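Dihydrodipicolinate synthase (Bacteroides thetaiotaomicron, PDB 4XKY) probably acts as a Schiff-base-forming lyase of the DapA family, named for making dihydrodipicolinate in the lysine and diaminopimelate pathway. Local coordinates at residues L30-I35 / K71-V76; G191-M196 / E217-L222; Y223-N228 / E232-L237. One frame throughout, in Å; residues are numbered along the deposited sequence.

Contact 1 (L30-I35 / K71-V76); sequences LIEHLI and KGRLPV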
# COMPACT_ATOMS: atom_id res chain seq x y z
N LEU A 30 25.73 -28.02 6.01
CA LEU A 30 24.29 -27.76 5.83
C LEU A 30 23.69 -28.73 4.83
O LEU A 30 22.66 -29.34 5.09
CB LEU A 30 24.05 -26.31 5.38
CG LEU A 30 22.62 -25.86 5.06
CD1 LEU A 30 21.69 -25.95 6.26
CD2 LEU A 30 22.62 -24.45 4.51
N ILE A 31 24.35 -28.88 3.68
CA ILE A 31 23.82 -29.75 2.63
C ILE A 31 23.83 -31.24 3.02
O ILE A 31 22.87 -31.95 2.70
CB ILE A 31 24.54 -29.52 1.29
CG1 ILE A 31 24.17 -28.13 0.74
CG2 ILE A 31 24.15 -30.60 0.27
CD1 ILE A 31 25.09 -27.66 -0.36
N GLU A 32 24.87 -31.72 3.69
CA GLU A 32 24.87 -33.09 4.19
C GLU A 32 23.71 -33.26 5.18
O GLU A 32 23.01 -34.24 5.14
CB GLU A 32 26.20 -33.46 4.86
CG GLU A 32 27.42 -33.53 3.92
CD GLU A 32 27.24 -34.47 2.74
OE1 GLU A 32 26.47 -35.45 2.88
OE2 GLU A 32 27.84 -34.24 1.67
N HIS A 33 23.51 -32.28 6.06
CA HIS A 33 22.45 -32.33 7.08
C HIS A 33 21.06 -32.41 6.41
O HIS A 33 20.20 -33.16 6.85
CB HIS A 33 22.62 -31.08 7.95
CG HIS A 33 21.48 -30.77 8.88
ND1 HIS A 33 21.21 -31.52 10.01
CD2 HIS A 33 20.64 -29.72 8.92
CE1 HIS A 33 20.22 -30.96 10.68
NE2 HIS A 33 19.85 -29.87 10.03
N LEU A 34 20.87 -31.68 5.32
CA LEU A 34 19.58 -31.72 4.63
C LEU A 34 19.37 -33.05 3.92
O LEU A 34 18.27 -33.63 3.99
CB LEU A 34 19.44 -30.56 3.65
CG LEU A 34 19.43 -29.19 4.32
CD1 LEU A 34 19.48 -28.11 3.26
CD2 LEU A 34 18.21 -28.99 5.18
N ILE A 35 20.41 -33.55 3.26
CA ILE A 35 20.29 -34.80 2.52
C ILE A 35 19.95 -35.95 3.46
O ILE A 35 18.99 -36.68 3.23
CB ILE A 35 21.57 -35.12 1.74
CG1 ILE A 35 21.69 -34.15 0.57
CG2 ILE A 35 21.55 -36.57 1.24
CD1 ILE A 35 22.99 -34.21 -0.19
N LYS A 71 26.57 -33.11 -5.64
CA LYS A 71 27.08 -34.25 -6.42
C LYS A 71 25.95 -35.05 -7.03
O LYS A 71 25.93 -36.26 -6.90
CB LYS A 71 27.86 -35.22 -5.51
CG LYS A 71 29.36 -35.07 -5.44
CD LYS A 71 29.94 -36.15 -4.51
CE LYS A 71 29.78 -35.87 -3.01
NZ LYS A 71 29.89 -34.43 -2.57
N GLY A 72 24.96 -34.40 -7.62
CA GLY A 72 23.84 -35.13 -8.26
C GLY A 72 22.89 -35.92 -7.36
O GLY A 72 21.90 -36.47 -7.86
N ARG A 73 23.14 -35.98 -6.05
CA ARG A 73 22.28 -36.76 -5.14
C ARG A 73 20.84 -36.27 -5.00
O ARG A 73 19.98 -37.02 -4.55
CB ARG A 73 22.90 -36.80 -3.74
CG ARG A 73 24.20 -37.57 -3.67
CD ARG A 73 24.84 -37.42 -2.30
NE ARG A 73 25.50 -36.13 -2.08
CZ ARG A 73 25.98 -35.72 -0.90
NH1 ARG A 73 25.90 -36.48 0.18
NH2 ARG A 73 26.58 -34.54 -0.80
N LEU A 74 20.60 -35.02 -5.39
CA LEU A 74 19.32 -34.34 -5.20
C LEU A 74 19.15 -33.24 -6.24
O LEU A 74 20.11 -32.58 -6.56
CB LEU A 74 19.37 -33.65 -3.83
CG LEU A 74 18.18 -33.71 -2.91
CD1 LEU A 74 17.66 -35.14 -2.90
CD2 LEU A 74 18.58 -33.29 -1.51
N PRO A 75 17.94 -33.02 -6.77
CA PRO A 75 17.77 -31.86 -7.65
C PRO A 75 18.16 -30.52 -6.98
O PRO A 75 17.82 -30.27 -5.81
CB PRO A 75 16.26 -31.87 -7.97
CG PRO A 75 15.77 -33.22 -7.60
CD PRO A 75 16.69 -33.77 -6.56
N VAL A 76 18.88 -29.70 -7.72
CA VAL A 76 19.16 -28.33 -7.35
C VAL A 76 18.36 -27.32 -8.18
O VAL A 76 18.43 -27.28 -9.41
CB VAL A 76 20.66 -28.05 -7.46
CG1 VAL A 76 20.95 -26.65 -7.00
CG2 VAL A 76 21.44 -29.05 -6.60
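Glu-32 and Arg-73 meet end-on: the two terminal nitrogens of the guanidinium each take one carboxylate oxygen. Arg-73 NH1 donates to the syn lone pair of Glu-32 OE1 at 2.9 Å, while Arg-73 NH2 reaches Glu-32 OE2 at 2.8 Å, also on the syn side but tilted out of the carboxylate plane. Both bonds are nearly straight, yet the two flat groups are twisted 33° apart. The arginine chain runs out extended and then bends at chi3 (-77°), which turns its flat end toward the helix. Ile-35 covers one face of the guanidinium: with CG1 opposite the carbonyl carbon (chi1 -72°) and the chain extended beyond, CD1 sits over the centre of that face, 3.4 Å from Arg-73 CZ. Nearer the backbone, Ile-35 CG1 slides past Leu-74 CD2 at 3.8 Å. A glutamine in place of Glu-32 would probably give up the ionic part of the grip and leave the arginine charge without its mate. Arg-73 has second partners, since NE and NH2 also bond to the carbonyl oxygens of Ala-70 and Ile-69 at the end of helix 56-70. The surface bridge thus links helix 24-36 to the turn leading into strand 76-79, and just inside it Ile-31, Leu-34 and Leu-74 all pack on Leu-42 of strand 42-44.

Contact 2 (G191-M196 / E217-L222); sequences GPEEIM and ELYVSL. With ACT (acetate ion), chain E.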
# COMPACT_ATOMS: atom_id res chain seq x y z
N GLY A 191 5.61 -21.71 0.13
CA GLY A 191 6.82 -21.27 0.82
C GLY A 191 6.65 -21.30 2.32
O GLY A 191 7.41 -21.99 3.01
N PRO A 192 5.67 -20.56 2.84
CA PRO A 192 5.60 -20.38 4.28
C PRO A 192 5.28 -21.65 5.01
O PRO A 192 4.27 -22.28 4.70
CB PRO A 192 4.48 -19.35 4.44
CG PRO A 192 4.53 -18.59 3.17
CD PRO A 192 4.78 -19.63 2.14
N GLU A 193 6.12 -22.01 5.97
CA GLU A 193 6.03 -23.32 6.60
C GLU A 193 4.81 -23.48 7.49
O GLU A 193 4.36 -24.60 7.70
CB GLU A 193 7.32 -23.69 7.37
CG GLU A 193 7.68 -22.81 8.56
CD GLU A 193 9.18 -22.67 8.78
OE1 GLU A 193 9.65 -22.77 9.93
OE2 GLU A 193 9.92 -22.47 7.79
N GLU A 194 4.27 -22.36 8.00
CA GLU A 194 3.13 -22.42 8.91
C GLU A 194 1.86 -22.99 8.23
O GLU A 194 0.97 -23.49 8.89
CB GLU A 194 2.88 -21.03 9.52
CG GLU A 194 4.05 -20.51 10.36
CD GLU A 194 5.06 -19.70 9.58
OE1 GLU A 194 5.05 -19.75 8.31
OE2 GLU A 194 5.85 -18.99 10.24
N ILE A 195 1.81 -22.96 6.90
CA ILE A 195 0.63 -23.42 6.17
C ILE A 195 0.93 -24.57 5.20
O ILE A 195 0.12 -24.87 4.31
CB ILE A 195 -0.01 -22.27 5.38
CG1 ILE A 195 1.01 -21.61 4.44
CG2 ILE A 195 -0.63 -21.28 6.33
CD1 ILE A 195 0.40 -20.68 3.40
N MET A 196 2.08 -25.20 5.37
CA MET A 196 2.47 -26.33 4.54
C MET A 196 1.53 -27.49 4.77
O MET A 196 1.07 -28.12 3.82
CB MET A 196 3.90 -26.76 4.85
CG MET A 196 4.45 -27.91 4.01
SD MET A 196 4.27 -29.53 4.82
CE MET A 196 5.42 -29.43 6.18
N GLU A 217 14.05 -33.33 9.33
CA GLU A 217 13.20 -34.49 9.63
C GLU A 217 11.82 -34.12 10.11
O GLU A 217 10.85 -34.79 9.78
CB GLU A 217 13.86 -35.41 10.66
CG GLU A 217 15.09 -36.06 10.07
CD GLU A 217 15.82 -36.99 11.00
OE1 GLU A 217 15.40 -37.14 12.18
OE2 GLU A 217 16.82 -37.59 10.55
N LEU A 218 11.74 -33.09 10.95
CA LEU A 218 10.45 -32.62 11.42
C LEU A 218 9.58 -32.21 10.23
O LEU A 218 8.41 -32.56 10.18
CB LEU A 218 10.61 -31.43 12.38
CG LEU A 218 9.36 -30.57 12.58
CD1 LEU A 218 8.27 -31.34 13.31
CD2 LEU A 218 9.71 -29.32 13.38
N TYR A 219 10.13 -31.47 9.27
CA TYR A 219 9.28 -30.97 8.19
C TYR A 219 8.92 -32.08 7.21
O TYR A 219 7.81 -32.09 6.67
CB TYR A 219 9.94 -29.79 7.48
CG TYR A 219 10.01 -28.60 8.38
CD1 TYR A 219 9.01 -27.64 8.39
CD2 TYR A 219 11.03 -28.48 9.29
CE1 TYR A 219 9.06 -26.57 9.24
CE2 TYR A 219 11.08 -27.40 10.15
CZ TYR A 219 10.09 -26.45 10.12
OH TYR A 219 10.15 -25.38 10.97
N VAL A 220 9.84 -33.00 6.98
CA VAL A 220 9.57 -34.17 6.15
C VAL A 220 8.49 -35.03 6.78
O VAL A 220 7.58 -35.50 6.09
CB VAL A 220 10.85 -35.00 5.91
CG1 VAL A 220 10.53 -36.35 5.30
CG2 VAL A 220 11.77 -34.23 4.99
N SER A 221 8.59 -35.23 8.10
CA SER A 221 7.55 -35.96 8.83
C SER A 221 6.20 -35.30 8.75
O SER A 221 5.19 -35.98 8.61
CB SER A 221 7.92 -36.15 10.31
OG SER A 221 9.05 -36.99 10.42
N LEU A 222 6.15 -33.98 8.86
CA LEU A 222 4.88 -33.28 8.77
C LEU A 222 4.32 -33.36 7.35
O LEU A 222 3.11 -33.59 7.16
CB LEU A 222 5.00 -31.85 9.26
CG LEU A 222 3.77 -30.94 9.19
CD1 LEU A 222 2.47 -31.55 9.70
CD2 LEU A 222 4.09 -29.69 10.00
C ACT E . 15.65 -32.86 12.68
O ACT E . 16.25 -32.84 11.58
OXT ACT E . 14.42 -32.67 12.75
CH3 ACT E . 16.39 -33.12 13.97
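Glu-193 and Met-196 reach from the loop after strand 187-190 of the TIM barrel to Tyr-219 and Leu-222 on helix 216-227. The packed side is entirely buried. Glu-193 CB lies 3.8 Å from Tyr-219 CE1, and the side chain crosses the tyrosine at a slant. Its CG lies between the backbone N and the carbonyl carbon (chi1 64°), a direction that carries the carboxylate to the phenol end of the ring. The carboxylate stands 68° from the ring plane, and Tyr-219 OH gives Glu-193 OE1 a weak hydrogen bond of 2.9 Å. That oxygen has a stronger partner in the hydroxyl of Tyr-249, and Glu-193 OE2 takes the backbone N of Gly-211; three groups therefore hold the carboxylate in place. It lies about 7 Å, side chain to side chain, from Thr-48, a predicted pyruvate-binding residue, so this is probably a second shell of the pocket. A neighbouring subunit covers Pro-192, Glu-194 and Ile-195 of the loop.

The solvent side is looser. At the exposed start of the helix an acetate ion, probably from the crystallisation liquor, bonds through O to Glu-217 N at 3.2 Å and through OXT to Leu-218 N at 3.3 Å. Deep inside, by contrast, Met-196 folds back at chi2 and chi3 to set its methyl CE 3.6 Å from Tyr-219 O and 3.8 Å from Leu-222 CG.

Contact 3 (Y223-N228 / E232-L237); sequences YNAAKN and EEVRRL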
# COMPACT_ATOMS: atom_id res chain seq x y z
N TYR A 223 5.19 -33.22 6.36
CA TYR A 223 4.76 -33.35 4.97
C TYR A 223 4.06 -34.70 4.71
O TYR A 223 3.00 -34.76 4.06
CB TYR A 223 5.94 -33.18 3.99
CG TYR A 223 5.58 -33.65 2.60
CD1 TYR A 223 4.80 -32.85 1.75
CD2 TYR A 223 5.98 -34.91 2.13
CE1 TYR A 223 4.45 -33.28 0.48
CE2 TYR A 223 5.63 -35.35 0.85
CZ TYR A 223 4.85 -34.54 0.03
OH TYR A 223 4.49 -34.96 -1.24
N ASN A 224 4.69 -35.78 5.19
CA ASN A 224 4.18 -37.16 5.02
C ASN A 224 2.87 -37.43 5.77
O ASN A 224 1.97 -38.10 5.24
CB ASN A 224 5.27 -38.15 5.46
CG ASN A 224 6.39 -38.28 4.43
OD1 ASN A 224 6.12 -38.37 3.25
ND2 ASN A 224 7.63 -38.29 4.87
N ALA A 225 2.77 -36.90 6.99
CA ALA A 225 1.54 -36.94 7.76
C ALA A 225 0.42 -36.15 7.07
O ALA A 225 -0.74 -36.56 7.13
CB ALA A 225 1.77 -36.39 9.16
N ALA A 226 0.74 -35.01 6.44
CA ALA A 226 -0.31 -34.23 5.72
C ALA A 226 -0.73 -34.97 4.46
O ALA A 226 -1.92 -35.03 4.11
CB ALA A 226 0.16 -32.82 5.39
N LYS A 227 0.26 -35.57 3.80
CA LYS A 227 0.08 -36.31 2.56
C LYS A 227 -0.87 -37.45 2.73
O LYS A 227 -1.72 -37.70 1.88
CB LYS A 227 1.40 -36.90 2.08
CG LYS A 227 1.30 -37.33 0.64
CD LYS A 227 2.58 -37.98 0.17
CE LYS A 227 2.39 -38.50 -1.24
NZ LYS A 227 3.45 -39.48 -1.61
N ASN A 228 -0.68 -38.17 3.82
CA ASN A 228 -1.46 -39.35 4.12
C ASN A 228 -2.63 -39.06 5.03
O ASN A 228 -3.32 -39.97 5.45
CB ASN A 228 -0.54 -40.38 4.76
CG ASN A 228 0.62 -40.75 3.86
OD1 ASN A 228 0.42 -41.08 2.69
ND2 ASN A 228 1.83 -40.69 4.39
N GLU A 232 -3.69 -37.04 13.69
CA GLU A 232 -3.08 -36.93 15.04
C GLU A 232 -1.65 -36.42 14.94
O GLU A 232 -1.21 -35.53 15.69
CB GLU A 232 -3.10 -38.28 15.77
N GLU A 233 -0.92 -37.01 14.00
CA GLU A 233 0.46 -36.64 13.72
C GLU A 233 0.57 -35.24 13.06
O GLU A 233 1.47 -34.45 13.41
CB GLU A 233 1.10 -37.73 12.86
CG GLU A 233 2.62 -37.80 12.95
CD GLU A 233 3.16 -38.19 14.31
OE1 GLU A 233 2.41 -38.39 15.30
OE2 GLU A 233 4.39 -38.27 14.41
N VAL A 234 -0.33 -34.90 12.14
CA VAL A 234 -0.37 -33.52 11.61
C VAL A 234 -0.49 -32.53 12.80
O VAL A 234 0.30 -31.59 12.92
CB VAL A 234 -1.54 -33.30 10.62
CG1 VAL A 234 -1.74 -31.83 10.33
CG2 VAL A 234 -1.27 -34.02 9.32
N ARG A 235 -1.44 -32.79 13.70
CA ARG A 235 -1.63 -31.90 14.85
C ARG A 235 -0.41 -31.81 15.76
O ARG A 235 -0.03 -30.73 16.18
CB ARG A 235 -2.89 -32.27 15.65
CG ARG A 235 -4.17 -31.78 14.98
CD ARG A 235 -5.41 -32.04 15.82
NE ARG A 235 -5.63 -33.47 16.03
CZ ARG A 235 -6.44 -34.26 15.31
NH1 ARG A 235 -7.16 -33.77 14.29
NH2 ARG A 235 -6.52 -35.55 15.60
N ARG A 236 0.21 -32.95 16.06
CA ARG A 236 1.36 -32.97 16.95
C ARG A 236 2.51 -32.17 16.36
O ARG A 236 3.14 -31.36 17.06
CB ARG A 236 1.81 -34.41 17.17
CG ARG A 236 2.85 -34.56 18.28
CD ARG A 236 3.13 -36.02 18.59
NE ARG A 236 3.85 -36.70 17.51
CZ ARG A 236 5.16 -36.59 17.30
NH1 ARG A 236 5.92 -35.81 18.06
NH2 ARG A 236 5.72 -37.27 16.30
N LEU A 237 2.77 -32.41 15.08
CA LEU A 237 3.91 -31.80 14.38
C LEU A 237 3.64 -30.34 14.02
O LEU A 237 4.56 -29.52 14.08
CB LEU A 237 4.29 -32.61 13.15
CG LEU A 237 4.76 -34.04 13.49
CD1 LEU A 237 5.09 -34.84 12.24
CD2 LEU A 237 5.96 -34.04 14.44
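Ala-225 and Val-234 form the centre of a helical hairpin, in which helix 216-227 turns back through a short loop into helix 231-247. The local axes approach to 8.5 Å and their directions differ by 145°, so the two helices run roughly antiparallel. The CA atoms of Ala-225 and Val-234 are 5.5 Å apart, close enough for the Ala-225 CB and Val-234 CG2 methyls to touch.

The apolar contacts come first. Val-234 CG2 is placed opposite its own carbonyl carbon and beside its backbone N, and from there it meets Ala-225 CB at 3.9 Å. Ala-225 CB also lies beside Glu-233, 4.0 Å from Glu-233 CB, so this methyl rests against the aliphatic root of an otherwise charged side chain. Ala-226 offers its CB to the same valine branch at longer range.

A second group is side chain against backbone. Val-234 CG2 approaches Ala-225 O to 3.4 Å and Ala-226 N to 3.6 Å, resting against the main chain of the facing helix.

The ionic interaction stays within the second helix. Glu-233 bends at chi2 and is met by Arg-236, whose NE bonds to Glu-233 OE1 at 3.1 Å with a nearly straight N-H...O angle of 170°, coming from above the carboxylate plane, 45° out of it. Arg-236 NH2 also pairs with Glu-233 OE2, at a doubtfully short distance. Leu-237 CD2 lies over one face of the guanidinium, toward its rim.

Away from this interface, Tyr-223 and Ala-226 pack on helix 196-201. The small side chains are consistent with the close approach of the axes. The chemistry implies an association based on shape between these segments, the ion pair seen, Glu-233 with Arg-236, lying along one helix instead of across the interface.

Followed from the N terminus, contact 1 comes first, closing the loop from helix 24-36 through strand 42-44 and helix 56-70 to the entry of strand 76-79. Contact 2 opens more than a hundred residues later and closes a shorter loop, over helix 196-201 and strand 206-207. Contact 3 spans just the three-residue gap between two consecutive helices. All are in series: none nests in or crosses another. Contact 1 stands apart, its centre about 18 Å from that of contact 2. Contacts 2 and 3 share helix 216-227 and touch where Leu-237 packs on Leu-218, Ser-221 and Leu-222, so that the loop after strand 187-190, helix 216-227 and helix 231-247 are tied in sequence.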